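Local coordinates for microcin B17-processing protein McbC (Escherichia coli str. K-12 substr. MG1655, PDB 6GRH) that helps convert the inactive microcin B17 precursor into active antibiotic, acting as an FMN-binding oxidoreductase of the nitroreductase family, at residues D[186-191]-D[259-264]; D[130-135]-D[190-195]; D[101-106]-D[223-228]; D[147-152]-D[161-166]. All blocks are in the same frame, centred on the assembly; numbering follows the deposited sequence.

Contact 1 (D[186-191]-D[259-264]); sequences HFALVY and VQFFGD
A classic beta bulge closes one end of the antiparallel pairing of strands 187-194 and 254-263 inside the central sheet of this nitroreductase fold: H186 and F187 both turn their N-H groups to F262 O, at 3.0 Å from H186 N and 3.3 Å from F187 N, each bond weak. From there the pairing is regular: F262 N donates to F187 O, and L189 and Q260 trade two backbone bonds. On the face carrying F187, L189, Q260 and F262, the two phenyl rings lie almost parallel (planes 10° apart) but slid so far that they barely overlap. Over one face of the F187 ring sits F262 CB, a CH-pi contact 3.6 Å from the ring centroid. The F187 ring reaches this place because its CG sits between the backbone N and the carbonyl carbon (chi1 68°). F262 CE1 runs on to L189 CG, 3.7 Å away. Next to this apolar patch, Y191 OH donates a 2.7 Å bond to Q260 OE1, in line with the amide C=O (177°), while Q260 NE2 is held by N232. H186 NE2 bonds to N93 O. L103 of helix 97-108 packs on both phenyl rings, A221 of helix 204-227 on Y191 and Q260, and strand 129-135 flanks 187-194 on its other edge.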
loop_
_atom_site.group_PDB
_atom_site.type_symbol
_atom_site.label_atom_id
_atom_site.label_comp_id
_atom_site.label_asym_id
_atom_site.label_seq_id
_atom_site.Cartn_x
_atom_site.Cartn_y
_atom_site.Cartn_z
ATOM N N HIS D 186 23.700 19.828 24.496
ATOM C CA HIS D 186 23.052 20.058 25.787
ATOM C C HIS D 186 21.630 19.515 25.843
ATOM O O HIS D 186 21.204 18.981 26.861
ATOM C CB HIS D 186 23.028 21.551 26.133
ATOM C CG HIS D 186 24.345 22.083 26.612
ATOM N ND1 HIS D 186 25.284 22.629 25.762
ATOM C CD2 HIS D 186 24.874 22.157 27.853
ATOM C CE1 HIS D 186 26.330 23.028 26.463
ATOM N NE2 HIS D 186 26.112 22.744 27.735
ATOM N N PHE D 187 20.883 19.683 24.760
ATOM C CA PHE D 187 19.511 19.233 24.728
ATOM C C PHE D 187 19.055 19.001 23.308
ATOM O O PHE D 187 19.763 19.352 22.365
ATOM C CB PHE D 187 18.595 20.232 25.475
ATOM C CG PHE D 187 18.432 21.577 24.810
ATOM C CD1 PHE D 187 19.346 22.591 25.018
ATOM C CD2 PHE D 187 17.305 21.850 24.034
ATOM C CE1 PHE D 187 19.172 23.862 24.449
ATOM C CE2 PHE D 187 17.139 23.098 23.438
ATOM C CZ PHE D 187 18.076 24.111 23.664
ATOM N N ALA D 188 17.891 18.363 23.174
ATOM C CA ALA D 188 17.236 18.196 21.886
ATOM C C ALA D 188 15.790 18.597 21.948
ATOM O O ALA D 188 15.177 18.554 22.995
ATOM C CB ALA D 188 17.342 16.757 21.422
ATOM N N LEU D 189 15.253 18.987 20.802
ATOM C CA LEU D 189 13.810 19.035 20.613
ATOM C C LEU D 189 13.441 17.858 19.731
ATOM O O LEU D 189 14.156 17.549 18.766
ATOM C CB LEU D 189 13.350 20.364 20.017
ATOM C CG LEU D 189 13.604 21.603 20.879
ATOM C CD1 LEU D 189 13.135 22.829 20.123
ATOM C CD2 LEU D 189 12.940 21.484 22.254
ATOM N N VAL D 190 12.343 17.190 20.075
ATOM C CA VAL D 190 11.795 16.099 19.286
ATOM C C VAL D 190 10.371 16.483 18.856
ATOM O O VAL D 190 9.515 16.769 19.696
ATOM C CB VAL D 190 11.784 14.782 20.071
ATOM C CG1 VAL D 190 11.323 13.637 19.180
ATOM C CG2 VAL D 190 13.154 14.458 20.632
ATOM N N TYR D 191 10.136 16.522 17.547
ATOM C CA TYR D 191 8.861 16.935 16.986
ATOM C C TYR D 191 8.087 15.682 16.623
ATOM O O TYR D 191 8.596 14.861 15.858
ATOM C CB TYR D 191 9.066 17.811 15.741
ATOM C CG TYR D 191 9.859 19.043 15.990
ATOM C CD1 TYR D 191 9.223 20.264 16.233
ATOM C CD2 TYR D 191 11.273 19.007 16.012
ATOM C CE1 TYR D 191 9.969 21.415 16.496
ATOM C CE2 TYR D 191 12.031 20.157 16.247
ATOM C CZ TYR D 191 11.373 21.358 16.489
ATOM O OH TYR D 191 12.080 22.503 16.702
ATOM N N VAL D 259 14.392 15.070 14.969
ATOM C CA VAL D 259 15.080 15.483 16.183
ATOM C C VAL D 259 15.900 16.729 15.839
ATOM O O VAL D 259 16.327 16.906 14.691
ATOM C CB VAL D 259 15.964 14.331 16.709
ATOM C CG1 VAL D 259 16.877 14.790 17.848
ATOM C CG2 VAL D 259 15.094 13.165 17.177
ATOM N N GLN D 260 16.097 17.605 16.810
ATOM C CA GLN D 260 16.897 18.813 16.606
ATOM C C GLN D 260 17.766 19.021 17.819
ATOM O O GLN D 260 17.262 19.239 18.924
ATOM C CB GLN D 260 16.016 20.035 16.357
ATOM C CG GLN D 260 16.762 21.277 15.900
ATOM C CD GLN D 260 15.821 22.405 15.528
ATOM O OE1 GLN D 260 14.648 22.406 15.920
ATOM N NE2 GLN D 260 16.347 23.410 14.812
ATOM N N PHE D 261 19.067 18.942 17.609
ATOM C CA PHE D 261 20.045 19.073 18.693
ATOM C C PHE D 261 20.453 20.521 18.873
ATOM O O PHE D 261 20.522 21.260 17.897
ATOM C CB PHE D 261 21.285 18.231 18.386
ATOM C CG PHE D 261 21.043 16.754 18.483
ATOM C CD1 PHE D 261 20.780 16.167 19.715
ATOM C CD2 PHE D 261 21.070 15.952 17.361
ATOM C CE1 PHE D 261 20.557 14.815 19.819
ATOM C CE2 PHE D 261 20.862 14.590 17.462
ATOM C CZ PHE D 261 20.588 14.020 18.689
ATOM N N PHE D 262 20.718 20.907 20.122
ATOM C CA PHE D 262 21.140 22.264 20.454
ATOM C C PHE D 262 22.297 22.232 21.415
ATOM O O PHE D 262 22.367 21.362 22.298
ATOM C CB PHE D 262 20.010 23.060 21.105
ATOM C CG PHE D 262 18.843 23.284 20.204
ATOM C CD1 PHE D 262 17.836 22.326 20.107
ATOM C CD2 PHE D 262 18.766 24.429 19.417
ATOM C CE1 PHE D 262 16.755 22.523 19.277
ATOM C CE2 PHE D 262 17.687 24.624 18.570
ATOM C CZ PHE D 262 16.683 23.674 18.498
ATOM N N GLY D 263 23.170 23.220 21.281
ATOM C CA GLY D 263 24.331 23.310 22.132
ATOM C C GLY D 263 25.393 24.295 21.692
ATOM O O GLY D 263 25.113 25.253 20.961
ATOM N N ASP D 264 26.610 24.045 22.178
ATOM C CA ASP D 264 27.806 24.843 21.855
ATOM C C ASP D 264 28.768 24.033 20.983
ATOM O O ASP D 264 28.779 22.791 21.026
ATOM C CB ASP D 264 28.544 25.262 23.128
ATOM C CG ASP D 264 27.645 25.982 24.128
ATOM O OD1 ASP D 264 26.722 26.713 23.685
ATOM O OD2 ASP D 264 27.868 25.805 25.351
#

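Contact 2 (D[130-135]-D[190-195]); sequences EVFLCR and VYCIIF
F132 and V190 form a hydrogen-bonded pair of a regular antiparallel ladder between strands 129-135 and 187-194, exchanging two backbone bonds, and E130 and C192 form the next such pair, two residues along. All four bonds are short and nearly straight, with E130 N 2.8 Å from C192 O and F132 N 2.9 Å from V190 O, which makes this the tight part of the contact. Its side chains close in on one face: C192 SG approaches the F132 ring obliquely, 3.8 Å from CD1 and 58° off the normal, a Cys sulfur-aromatic contact. The sulfur comes there with SG beside its own backbone N (chi1 -61°). On the other face, between the two hydrogen-bonded pairs, V131 CG2 lies alongside the Y191 ring, 4.1 Å from CD1.

Beyond these pairs the contact between the two segments is looser and carried by side chains; the short strand axes run at 146°. At one end C134 SG meets V190 CG2 at 3.8 Å. At the other, the bend in the E130 side chain at chi2 lays its CG against I194 CD1 at 3.6 Å, the methyl also passing 3.7 Å from E130 OE2. This is the outer side, although not a wet one: V60 of the second subunit and L22 of the McbD chain pack on I194, and F62 of the second subunit on F132. The chemistry is therefore backbone bonding sheathed in apolar and sulfur groups, with one buried carboxylate whose OE1 is taken by H151 NE2; with H151 ND1 bonded to E160 OE1, the two carboxylates would be expected to favour a protonated imidazole.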
loop_
_atom_site.group_PDB
_atom_site.type_symbol
_atom_site.label_atom_id
_atom_site.label_comp_id
_atom_site.label_asym_id
_atom_site.label_seq_id
_atom_site.Cartn_x
_atom_site.Cartn_y
_atom_site.Cartn_z
ATOM N N GLU D 130 3.501 17.881 18.194
ATOM C CA GLU D 130 3.884 18.148 19.577
ATOM C C GLU D 130 5.396 18.283 19.678
ATOM O O GLU D 130 6.145 17.581 18.975
ATOM C CB GLU D 130 3.406 17.013 20.466
ATOM C CG GLU D 130 1.896 16.807 20.392
ATOM C CD GLU D 130 1.079 18.028 20.815
ATOM O OE1 GLU D 130 1.419 18.691 21.808
ATOM O OE2 GLU D 130 0.056 18.321 20.153
ATOM N N VAL D 131 5.844 19.196 20.531
ATOM C CA VAL D 131 7.279 19.378 20.789
ATOM C C VAL D 131 7.647 18.808 22.155
ATOM O O VAL D 131 7.057 19.172 23.182
ATOM C CB VAL D 131 7.698 20.868 20.816
ATOM C CG1 VAL D 131 9.226 21.001 20.935
ATOM C CG2 VAL D 131 7.191 21.585 19.596
ATOM N N PHE D 132 8.651 17.947 22.160
ATOM C CA PHE D 132 9.186 17.395 23.380
ATOM C C PHE D 132 10.625 17.887 23.565
ATOM O O PHE D 132 11.357 18.072 22.594
ATOM C CB PHE D 132 9.129 15.878 23.329
ATOM C CG PHE D 132 7.734 15.308 23.457
ATOM C CD1 PHE D 132 6.918 15.188 22.351
ATOM C CD2 PHE D 132 7.245 14.886 24.694
ATOM C CE1 PHE D 132 5.635 14.637 22.459
ATOM C CE2 PHE D 132 5.966 14.342 24.818
ATOM C CZ PHE D 132 5.148 14.241 23.704
ATOM N N LEU D 133 10.991 18.126 24.814
ATOM C CA LEU D 133 12.297 18.643 25.180
ATOM C C LEU D 133 13.040 17.509 25.865
ATOM O O LEU D 133 12.513 16.926 26.815
ATOM C CB LEU D 133 12.147 19.814 26.132
ATOM C CG LEU D 133 13.395 20.289 26.896
ATOM C CD1 LEU D 133 14.450 20.794 25.928
ATOM C CD2 LEU D 133 12.969 21.372 27.867
ATOM N N CYS D 134 14.236 17.192 25.370
ATOM C CA CYS D 134 15.067 16.125 25.938
ATOM C C CYS D 134 16.357 16.708 26.487
ATOM O O CYS D 134 17.119 17.324 25.743
ATOM C CB CYS D 134 15.370 15.061 24.867
ATOM S SG CYS D 134 13.912 14.104 24.371
ATOM N N ARG D 135 16.597 16.520 27.791
ATOM C CA ARG D 135 17.806 17.017 28.452
ATOM C C ARG D 135 18.901 15.954 28.301
ATOM O O ARG D 135 18.695 14.812 28.688
ATOM C CB ARG D 135 17.517 17.296 29.927
ATOM C CG ARG D 135 18.724 17.687 30.751
ATOM C CD ARG D 135 18.294 18.219 32.114
ATOM N NE ARG D 135 19.436 18.470 32.975
ATOM C CZ ARG D 135 20.065 17.550 33.720
ATOM N NH1 ARG D 135 19.683 16.270 33.734
ATOM N NH2 ARG D 135 21.097 17.923 34.458
ATOM N N VAL D 190 12.343 17.190 20.075
ATOM C CA VAL D 190 11.795 16.099 19.286
ATOM C C VAL D 190 10.371 16.483 18.856
ATOM O O VAL D 190 9.515 16.769 19.696
ATOM C CB VAL D 190 11.784 14.782 20.071
ATOM C CG1 VAL D 190 11.323 13.637 19.180
ATOM C CG2 VAL D 190 13.154 14.458 20.632
ATOM N N TYR D 191 10.136 16.522 17.547
ATOM C CA TYR D 191 8.861 16.935 16.986
ATOM C C TYR D 191 8.087 15.682 16.623
ATOM O O TYR D 191 8.596 14.861 15.858
ATOM C CB TYR D 191 9.066 17.811 15.741
ATOM C CG TYR D 191 9.859 19.043 15.990
ATOM C CD1 TYR D 191 9.223 20.264 16.233
ATOM C CD2 TYR D 191 11.273 19.007 16.012
ATOM C CE1 TYR D 191 9.969 21.415 16.496
ATOM C CE2 TYR D 191 12.031 20.157 16.247
ATOM C CZ TYR D 191 11.373 21.358 16.489
ATOM O OH TYR D 191 12.080 22.503 16.702
ATOM N N CYS D 192 6.872 15.548 17.154
ATOM C CA CYS D 192 6.089 14.326 17.029
ATOM C C CYS D 192 4.708 14.588 16.441
ATOM O O CYS D 192 4.043 15.539 16.818
ATOM C CB CYS D 192 5.908 13.678 18.390
ATOM S SG CYS D 192 7.482 13.211 19.146
ATOM N N ILE D 193 4.288 13.703 15.551
ATOM C CA ILE D 193 2.974 13.743 14.946
ATOM C C ILE D 193 1.992 12.886 15.753
ATOM O O ILE D 193 2.281 11.728 16.054
ATOM C CB ILE D 193 2.991 13.253 13.483
ATOM C CG1 ILE D 193 1.607 13.459 12.837
ATOM C CG2 ILE D 193 3.439 11.802 13.333
ATOM C CD1 ILE D 193 1.608 13.139 11.366
ATOM N N ILE D 194 0.835 13.452 16.077
ATOM C CA ILE D 194 -0.281 12.668 16.598
ATOM C C ILE D 194 -1.121 12.264 15.390
ATOM O O ILE D 194 -1.797 13.110 14.806
ATOM C CB ILE D 194 -1.120 13.479 17.604
ATOM C CG1 ILE D 194 -0.233 13.911 18.765
ATOM C CG2 ILE D 194 -2.315 12.640 18.090
ATOM C CD1 ILE D 194 -0.962 14.752 19.774
ATOM N N PHE D 195 -1.109 10.992 15.032
ATOM C CA PHE D 195 -1.686 10.572 13.734
ATOM C C PHE D 195 -3.129 10.987 13.574
ATOM O O PHE D 195 -3.508 11.582 12.563
ATOM C CB PHE D 195 -1.570 9.077 13.503
ATOM C CG PHE D 195 -0.152 8.605 13.310
ATOM C CD1 PHE D 195 0.529 8.880 12.141
ATOM C CD2 PHE D 195 0.498 7.897 14.313
ATOM C CE1 PHE D 195 1.834 8.431 11.953
ATOM C CE2 PHE D 195 1.808 7.445 14.132
ATOM C CZ PHE D 195 2.470 7.723 12.945
#

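Contact 3 (D[101-106]-D[223-228]); sequences EKLLVN and LVADQI
L103 CD1 laps against V224 CG1 at 3.8 Å, one branch of the leucine lying obliquely across one branch of the valine. The pair joins helices 97-108 and 204-227 on one face of the central sheet of the nitroreductase fold; over these short segments the axes run roughly antiparallel, at 142° and 9.5 Å apart. L103 has CG anti to the backbone N (chi1 178°), which swings CD1 toward the other helix, where it also nears A225 N at 4.0 Å. Its other methyl, CD2, packs on F187 and F262 of the sheet, so the one side chain fills the angle between both helices and the strands.

V224 reaches two side chains of helix 97-108. While CG1 meets L103, both its methyls straddle N106 CB, with CG1 at 3.7 Å and CG2 at 3.8 Å. I228, the first residue to leave the helical conformation, adds its CD1 4.2 Å from L103 CB, and its CG2 brushes the aliphatic CD of K102. No hydrogen bond crosses the contact; it is held by apolar packing, mostly buried, with K102 at its margin.

The polar work is done alongside it. N106 presents its CB to V224, but its amide is turned to the second subunit: OD1 accepts from F78 N and pairs with S79 OG, and ND2 gives to H76 O, all three of the second subunit. Within its own helix N106 ND2 also donates to K102 O at 2.7 Å and 168°, that oxygen lying in the amide plane and also accepting from N106 N.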
loop_
_atom_site.group_PDB
_atom_site.type_symbol
_atom_site.label_atom_id
_atom_site.label_comp_id
_atom_site.label_asym_id
_atom_site.label_seq_id
_atom_site.Cartn_x
_atom_site.Cartn_y
_atom_site.Cartn_z
ATOM N N GLU D 101 14.177 28.160 27.826
ATOM C CA GLU D 101 12.896 28.884 27.878
ATOM C C GLU D 101 12.757 29.947 26.792
ATOM O O GLU D 101 11.703 30.076 26.192
ATOM C CB GLU D 101 12.706 29.531 29.247
ATOM C CG GLU D 101 12.397 28.534 30.354
ATOM C CD GLU D 101 12.461 29.129 31.740
ATOM O OE1 GLU D 101 12.571 30.369 31.859
ATOM O OE2 GLU D 101 12.412 28.349 32.715
ATOM N N LYS D 102 13.829 30.693 26.548
ATOM C CA LYS D 102 13.887 31.674 25.473
ATOM C C LYS D 102 13.671 31.026 24.116
ATOM O O LYS D 102 12.954 31.574 23.272
ATOM C CB LYS D 102 15.240 32.377 25.429
ATOM C CG LYS D 102 15.370 33.599 26.276
ATOM C CD LYS D 102 16.615 34.364 25.857
ATOM C CE LYS D 102 17.080 35.317 26.935
ATOM N NZ LYS D 102 18.268 36.062 26.428
ATOM N N LEU D 103 14.322 29.889 23.889
ATOM C CA LEU D 103 14.126 29.167 22.625
ATOM C C LEU D 103 12.650 28.818 22.420
ATOM O O LEU D 103 12.090 29.092 21.371
ATOM C CB LEU D 103 14.978 27.898 22.564
ATOM C CG LEU D 103 14.819 27.044 21.312
ATOM C CD1 LEU D 103 15.233 27.832 20.079
ATOM C CD2 LEU D 103 15.636 25.772 21.461
ATOM N N LEU D 104 12.045 28.231 23.449
ATOM C CA LEU D 104 10.721 27.647 23.354
ATOM C C LEU D 104 9.641 28.703 23.103
ATOM O O LEU D 104 8.863 28.573 22.155
ATOM C CB LEU D 104 10.394 26.822 24.611
ATOM C CG LEU D 104 11.230 25.544 24.817
ATOM C CD1 LEU D 104 11.013 25.002 26.216
ATOM C CD2 LEU D 104 10.924 24.474 23.786
ATOM N N VAL D 105 9.617 29.749 23.932
ATOM C CA VAL D 105 8.563 30.789 23.816
ATOM C C VAL D 105 8.683 31.584 22.507
ATOM O O VAL D 105 7.691 31.810 21.843
ATOM C CB VAL D 105 8.467 31.726 25.040
ATOM C CG1 VAL D 105 8.200 30.918 26.303
ATOM C CG2 VAL D 105 9.688 32.630 25.182
ATOM N N ASN D 106 9.905 31.907 22.087
ATOM C CA ASN D 106 10.089 32.617 20.814
ATOM C C ASN D 106 9.795 31.778 19.569
ATOM O O ASN D 106 9.164 32.275 18.641
ATOM C CB ASN D 106 11.488 33.220 20.744
ATOM C CG ASN D 106 11.633 34.411 21.661
ATOM O OD1 ASN D 106 11.156 35.516 21.341
ATOM N ND2 ASN D 106 12.246 34.193 22.830
ATOM N N LEU D 223 16.043 29.719 13.481
ATOM C CA LEU D 223 16.151 31.170 13.453
ATOM C C LEU D 223 16.288 31.750 14.870
ATOM O O LEU D 223 17.130 32.591 15.098
ATOM C CB LEU D 223 14.979 31.789 12.696
ATOM C CG LEU D 223 14.853 31.400 11.218
ATOM C CD1 LEU D 223 13.538 31.936 10.653
ATOM C CD2 LEU D 223 16.053 31.858 10.401
ATOM N N VAL D 224 15.503 31.255 15.820
ATOM C CA VAL D 224 15.585 31.728 17.200
ATOM C C VAL D 224 16.949 31.337 17.808
ATOM O O VAL D 224 17.611 32.169 18.441
ATOM C CB VAL D 224 14.384 31.221 18.038
ATOM C CG1 VAL D 224 14.557 31.523 19.520
ATOM C CG2 VAL D 224 13.072 31.841 17.522
ATOM N N ALA D 225 17.376 30.095 17.572
ATOM C CA ALA D 225 18.672 29.592 18.068
ATOM C C ALA D 225 19.868 30.417 17.585
ATOM O O ALA D 225 20.769 30.746 18.377
ATOM C CB ALA D 225 18.850 28.140 17.673
ATOM N N ASP D 226 19.856 30.776 16.305
ATOM C CA ASP D 226 20.868 31.681 15.743
ATOM C C ASP D 226 20.909 33.027 16.467
ATOM O O ASP D 226 21.978 33.567 16.659
ATOM C CB ASP D 226 20.654 31.931 14.240
ATOM C CG ASP D 226 21.124 30.770 13.353
ATOM O OD1 ASP D 226 21.156 29.585 13.765
ATOM O OD2 ASP D 226 21.440 31.048 12.187
ATOM N N GLN D 227 19.753 33.566 16.846
ATOM C CA GLN D 227 19.695 34.864 17.532
ATOM C C GLN D 227 20.125 34.835 18.984
ATOM O O GLN D 227 20.524 35.875 19.506
ATOM C CB GLN D 227 18.303 35.466 17.482
ATOM C CG GLN D 227 17.790 35.744 16.087
ATOM C CD GLN D 227 16.367 36.251 16.118
ATOM O OE1 GLN D 227 16.123 37.370 16.541
ATOM N NE2 GLN D 227 15.432 35.436 15.692
ATOM N N ILE D 228 20.030 33.686 19.646
ATOM C CA ILE D 228 20.385 33.587 21.071
ATOM C C ILE D 228 21.733 32.912 21.323
ATOM O O ILE D 228 22.065 32.622 22.472
ATOM C CB ILE D 228 19.252 32.953 21.936
ATOM C CG1 ILE D 228 18.983 31.482 21.577
ATOM C CG2 ILE D 228 17.966 33.762 21.800
ATOM C CD1 ILE D 228 18.059 30.796 22.563
#

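Contact 4 (D[147-152]-D[161-166]); sequences TNVYHY and PVATCN
N148 spans the hairpin of strands 149-153 and 158-163 to C165, and each step of its side chain lies against the same carbonyl. CB stands 3.5 Å from C165 O, CG 3.6 Å from it, and the tip, ND2, donates to it in a 2.8 Å bond. That bond is nearly straight (174°) and lies in the plane of both the amide and the carbonyl, so the rotation of the amide is fixed; the second tip atom, OD1, accepts from R135 NH1. C165 O is thereby gripped just before N166, the N-cap residue of helix 167-175, whose side chain caps a backbone N of that helix.

The strands pair through two back-to-back classic bulges. A163 O takes both N148 N, at 3.0 Å, and V149 N, and V149 O in turn takes both V162 N, at 2.9 Å, and A163 N, which reach it from one face of its plane; A163 N stands 37° above that plane, away from a lone pair. V149 packs its two branches against different partners: CG1 touches V162 CG1 at 3.7 Å, and CG2 meets A163 CB and C165 SG, the latter at 3.8 Å. V162 sends its other methyl, CG2, to H151 CB at 3.6 Å.

Strand 158-163 is one of the two outermost strands of the sheet within this chain; past 149-153 the sheet goes on with 129-135. L170 of helix 167-175 lies against N148, V149 and C165, and residues of the second subunit, among them F62 on V162, pack over the hairpin.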
loop_
_atom_site.group_PDB
_atom_site.type_symbol
_atom_site.label_atom_id
_atom_site.label_comp_id
_atom_site.label_asym_id
_atom_site.label_seq_id
_atom_site.Cartn_x
_atom_site.Cartn_y
_atom_site.Cartn_z
ATOM N N THR D 147 13.950 14.627 35.994
ATOM C CA THR D 147 13.071 14.562 34.833
ATOM C C THR D 147 13.852 15.093 33.642
ATOM O O THR D 147 14.303 16.238 33.667
ATOM C CB THR D 147 11.807 15.391 35.066
ATOM O OG1 THR D 147 11.126 14.854 36.194
ATOM C CG2 THR D 147 10.896 15.373 33.851
ATOM N N ASN D 148 14.029 14.249 32.625
ATOM C CA ASN D 148 14.829 14.605 31.455
ATOM C C ASN D 148 14.076 14.712 30.163
ATOM O O ASN D 148 14.666 15.080 29.171
ATOM C CB ASN D 148 15.972 13.624 31.295
ATOM C CG ASN D 148 17.015 13.810 32.349
ATOM O OD1 ASN D 148 17.443 14.936 32.597
ATOM N ND2 ASN D 148 17.412 12.720 33.007
ATOM N N VAL D 149 12.787 14.383 30.165
ATOM C CA VAL D 149 11.925 14.620 29.011
ATOM C C VAL D 149 10.748 15.443 29.491
ATOM O O VAL D 149 10.181 15.141 30.531
ATOM C CB VAL D 149 11.411 13.316 28.390
ATOM C CG1 VAL D 149 10.637 13.614 27.132
ATOM C CG2 VAL D 149 12.563 12.377 28.067
ATOM N N TYR D 150 10.393 16.464 28.720
ATOM C CA TYR D 150 9.265 17.332 29.008
ATOM C C TYR D 150 8.487 17.498 27.724
ATOM O O TYR D 150 9.026 17.271 26.643
ATOM C CB TYR D 150 9.736 18.720 29.479
ATOM C CG TYR D 150 10.493 18.745 30.779
ATOM C CD1 TYR D 150 11.887 18.587 30.815
ATOM C CD2 TYR D 150 9.832 18.955 31.978
ATOM C CE1 TYR D 150 12.583 18.623 32.004
ATOM C CE2 TYR D 150 10.528 18.983 33.181
ATOM C CZ TYR D 150 11.896 18.821 33.188
ATOM O OH TYR D 150 12.564 18.837 34.385
ATOM N N HIS D 151 7.221 17.897 27.843
ATOM C CA HIS D 151 6.401 18.231 26.704
ATOM C C HIS D 151 6.097 19.727 26.796
ATOM O O HIS D 151 5.612 20.180 27.820
ATOM C CB HIS D 151 5.161 17.357 26.768
ATOM C CG HIS D 151 4.085 17.717 25.799
ATOM N ND1 HIS D 151 2.761 17.765 26.163
ATOM C CD2 HIS D 151 4.131 18.028 24.487
ATOM C CE1 HIS D 151 2.027 18.088 25.110
ATOM N NE2 HIS D 151 2.834 18.240 24.074
ATOM N N TYR D 152 6.424 20.502 25.750
ATOM C CA TYR D 152 6.134 21.928 25.742
ATOM C C TYR D 152 4.690 22.184 25.322
ATOM O O TYR D 152 4.268 21.699 24.279
ATOM C CB TYR D 152 7.088 22.711 24.820
ATOM C CG TYR D 152 6.844 24.210 24.889
ATOM C CD1 TYR D 152 6.919 24.882 26.095
ATOM C CD2 TYR D 152 6.507 24.946 23.758
ATOM C CE1 TYR D 152 6.697 26.242 26.190
ATOM C CE2 TYR D 152 6.279 26.319 23.836
ATOM C CZ TYR D 152 6.375 26.969 25.052
ATOM O OH TYR D 152 6.143 28.324 25.172
ATOM N N PRO D 161 6.005 17.455 32.736
ATOM C CA PRO D 161 6.949 16.361 32.890
ATOM C C PRO D 161 6.523 15.104 32.138
ATOM O O PRO D 161 5.365 14.742 32.191
ATOM C CB PRO D 161 6.936 16.099 34.392
ATOM C CG PRO D 161 6.632 17.415 34.979
ATOM C CD PRO D 161 5.627 18.014 34.042
ATOM N N VAL D 162 7.457 14.468 31.439
ATOM C CA VAL D 162 7.167 13.276 30.651
ATOM C C VAL D 162 7.908 12.027 31.120
ATOM O O VAL D 162 7.276 10.980 31.244
ATOM C CB VAL D 162 7.413 13.553 29.157
ATOM C CG1 VAL D 162 7.352 12.278 28.311
ATOM C CG2 VAL D 162 6.398 14.575 28.652
ATOM N N ALA D 163 9.219 12.100 31.350
ATOM C CA ALA D 163 10.011 10.900 31.676
ATOM C C ALA D 163 11.221 11.197 32.540
ATOM O O ALA D 163 11.823 12.265 32.451
ATOM C CB ALA D 163 10.452 10.185 30.410
ATOM N N THR D 164 11.553 10.220 33.376
ATOM C CA THR D 164 12.709 10.254 34.238
ATOM C C THR D 164 13.787 9.270 33.765
ATOM O O THR D 164 14.534 8.750 34.588
ATOM C CB THR D 164 12.291 9.859 35.663
ATOM O OG1 THR D 164 11.731 8.545 35.630
ATOM C CG2 THR D 164 11.244 10.814 36.223
ATOM N N CYS D 165 13.882 9.001 32.466
ATOM C CA CYS D 165 15.013 8.223 31.946
ATOM C C CYS D 165 16.284 9.038 32.146
ATOM O O CYS D 165 16.223 10.277 32.184
ATOM C CB CYS D 165 14.845 7.905 30.473
ATOM S SG CYS D 165 14.331 9.319 29.476
ATOM N N ASN D 166 17.428 8.372 32.319
ATOM C CA ASN D 166 18.680 9.117 32.515
ATOM C C ASN D 166 19.101 9.784 31.207
ATOM O O ASN D 166 18.607 9.434 30.125
ATOM C CB ASN D 166 19.822 8.272 33.125
ATOM C CG ASN D 166 20.142 7.008 32.333
ATOM O OD1 ASN D 166 20.160 6.990 31.106
ATOM N ND2 ASN D 166 20.417 5.945 33.051
#

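Contacts 1, 2 and 4 are links in one antiparallel sheet, whereas contact 3 joins two helices laid on it. Contacts 1 and 2 share V190 and Y191 and lie near the centre of the chain; contact 4 is at the sheet's edge, its centre about 16 Å from the centre of the chain, with T164 and N166 exposed. Pairing changes on the way: contact 2 is regular, contact 1 has one bulge and contact 4 two. Contact 3 has no hydrogen bond across it and meets contact 1 through apolar packing, while contacts 2 and 4 meet through polar bonds such as R135 N to N148 O. Contacts 2, 3 and 4 also touch the second subunit, while no other protein chain reaches contact 1.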